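Local coordinates for protein jasmonate-induced oxygenase 2 (Arabidopsis thaliana, PDB 6LSV) that oxidises the plant hormone jasmonate to 12-hydroxyjasmonate, using iron, molecular oxygen and 2-oxoglutarate, at residues A[237-242]-A[292-297]. Sequence-based numbering, arbitrary orientation.
Sequences LPDDQV and KERVSL. With AKG (2-oxoglutaric acid), chain C.
Leu237 and Leu297 form an antiparallel hydrogen-bonded pair, Leu237 N reaching Leu297 O at 2.8 Å and Leu297 N returning to Leu237 O at 3.0 Å, before 238-242 leaves the sheet as a loop. The two leucine side chains lie on the same face, CB beside CB, where helices 87-102 and 161-186 pack against them. Beyond this pair, the carboxylate of Asp239 takes over the role of a strand neighbour. A chi1 of -167° sets it beside its own carbonyl carbon, and Asp239 OD2 accepts Val295 N (2.7 Å), which arrives from the anti side and somewhat out of the carboxylate plane. Asp239 OD1 accepts Gln241 N at 3.0 Å in an Asx turn and also Val242 N at 3.1 Å, widening it to an Asx motif, the two donors coming from opposite faces of its plane. One aspartate thus shapes the loop and ties it to the strand.

Arg294 runs alongside Val242 in the opposite sense, Arg294 CG 3.5 Å from Val242 CB, and then bends at chi3 (81°) to carry the guanidinium toward 2-oxoglutarate. Arg294 NE donates to Val242 O (2.8 Å), which lies in the guanidinium plane, although NE itself sits well above the carbonyl plane. Asp239 CB rests over one face of the group, and Pro238 CB meets its edge.

Arg294 NH1 bonds AKG O4 (2.9 Å) and NH2 bonds AKG O3, a two-pronged grip on the C5 carboxylate; Ser296 OG adds a weak hydrogen bond to one or other oxygen. Arg294 and Ser296 form the Arg-x-Ser motif of plant 2-oxoglutarate-dependent dioxygenases; Asn210 and Tyr212 also bind the co-substrate. The arrangement is consistent with charge pairing favouring this orientation, while the second-shell Val242 carbonyl, with Asp239 and Pro238, probably limits guanidinium rotation.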
# COMPACT_ATOMS: atom_id res chain seq x y z
N LEU A 237 7.63 0.87 -3.00
CA LEU A 237 9.09 0.76 -3.03
C LEU A 237 9.50 -0.23 -1.95
O LEU A 237 9.69 0.16 -0.79
CB LEU A 237 9.76 2.12 -2.81
CG LEU A 237 11.29 2.10 -2.88
CD1 LEU A 237 11.76 1.34 -4.11
CD2 LEU A 237 11.86 3.51 -2.87
N PRO A 238 9.62 -1.51 -2.27
CA PRO A 238 9.98 -2.49 -1.25
C PRO A 238 11.45 -2.39 -0.87
O PRO A 238 12.27 -1.82 -1.60
CB PRO A 238 9.66 -3.83 -1.91
CG PRO A 238 9.79 -3.57 -3.37
CD PRO A 238 9.44 -2.12 -3.60
N ASP A 239 11.76 -2.95 0.29
CA ASP A 239 13.12 -2.90 0.81
C ASP A 239 14.10 -3.49 -0.20
O ASP A 239 13.95 -4.64 -0.62
CB ASP A 239 13.20 -3.64 2.14
CG ASP A 239 14.50 -3.36 2.89
OD1 ASP A 239 15.54 -3.92 2.50
OD2 ASP A 239 14.47 -2.56 3.85
N ASP A 240 15.09 -2.69 -0.59
CA ASP A 240 16.02 -3.06 -1.65
C ASP A 240 16.98 -4.18 -1.27
O ASP A 240 17.76 -4.59 -2.13
CB ASP A 240 16.83 -1.83 -2.07
CG ASP A 240 17.92 -1.49 -1.07
OD1 ASP A 240 17.62 -1.39 0.14
OD2 ASP A 240 19.09 -1.34 -1.50
N GLN A 241 16.95 -4.67 -0.03
CA GLN A 241 17.95 -5.64 0.40
C GLN A 241 17.33 -6.91 0.98
O GLN A 241 17.93 -7.98 0.90
CB GLN A 241 18.89 -5.02 1.44
CG GLN A 241 19.81 -3.93 0.90
CD GLN A 241 20.87 -4.47 -0.04
OE1 GLN A 241 20.75 -4.36 -1.26
NE2 GLN A 241 21.92 -5.06 0.53
N VAL A 242 16.14 -6.81 1.57
CA VAL A 242 15.58 -7.88 2.38
C VAL A 242 14.24 -8.30 1.80
O VAL A 242 13.36 -7.45 1.59
CB VAL A 242 15.44 -7.47 3.85
CG1 VAL A 242 15.30 -8.70 4.74
CG2 VAL A 242 16.62 -6.61 4.28
N LYS A 292 17.25 -9.61 10.23
CA LYS A 292 17.35 -8.28 9.67
C LYS A 292 15.95 -7.66 9.59
O LYS A 292 14.93 -8.35 9.70
CB LYS A 292 18.05 -8.30 8.30
CG LYS A 292 18.57 -6.93 7.83
CD LYS A 292 19.08 -6.04 8.99
CE LYS A 292 19.63 -4.73 8.46
NZ LYS A 292 18.88 -4.26 7.26
N GLU A 293 15.93 -6.35 9.43
CA GLU A 293 14.72 -5.55 9.37
C GLU A 293 14.36 -5.29 7.92
O GLU A 293 15.03 -5.76 6.99
CB GLU A 293 14.94 -4.24 10.13
CG GLU A 293 16.29 -3.60 9.82
CD GLU A 293 16.33 -2.12 10.15
OE1 GLU A 293 16.38 -1.78 11.35
OE2 GLU A 293 16.32 -1.30 9.21
N ARG A 294 13.28 -4.54 7.72
CA ARG A 294 12.86 -4.11 6.39
C ARG A 294 12.26 -2.72 6.50
O ARG A 294 11.74 -2.33 7.55
CB ARG A 294 11.82 -5.07 5.77
CG ARG A 294 12.41 -6.34 5.18
CD ARG A 294 11.37 -7.18 4.42
NE ARG A 294 11.12 -6.69 3.06
CZ ARG A 294 10.03 -6.03 2.69
NH1 ARG A 294 9.06 -5.77 3.56
NH2 ARG A 294 9.90 -5.62 1.43
N VAL A 295 12.35 -1.97 5.41
CA VAL A 295 11.70 -0.67 5.29
C VAL A 295 11.10 -0.58 3.90
O VAL A 295 11.82 -0.70 2.90
CB VAL A 295 12.67 0.50 5.53
CG1 VAL A 295 12.11 1.78 4.93
CG2 VAL A 295 12.95 0.68 7.02
N SER A 296 9.79 -0.37 3.82
CA SER A 296 9.10 -0.26 2.55
C SER A 296 8.21 0.97 2.54
O SER A 296 7.68 1.38 3.57
CB SER A 296 8.27 -1.52 2.25
OG SER A 296 9.01 -2.69 2.54
N LEU A 297 8.06 1.55 1.35
CA LEU A 297 7.33 2.80 1.16
C LEU A 297 6.13 2.53 0.27
O LEU A 297 6.28 2.09 -0.88
CB LEU A 297 8.23 3.88 0.56
CG LEU A 297 9.22 4.61 1.47
CD1 LEU A 297 10.34 3.70 1.95
CD2 LEU A 297 9.80 5.81 0.75
C1 AKG C . 1.79 -1.97 2.10
O1 AKG C . 1.14 -1.63 1.09
O2 AKG C . 1.67 -1.30 3.17
C2 AKG C . 2.70 -3.21 2.04
O5 AKG C . 2.21 -4.26 1.82
C3 AKG C . 4.22 -3.12 2.26
C4 AKG C . 4.92 -4.11 1.33
C5 AKG C . 6.35 -4.39 1.80
O3 AKG C . 7.24 -4.71 0.97
O4 AKG C . 6.62 -4.31 3.02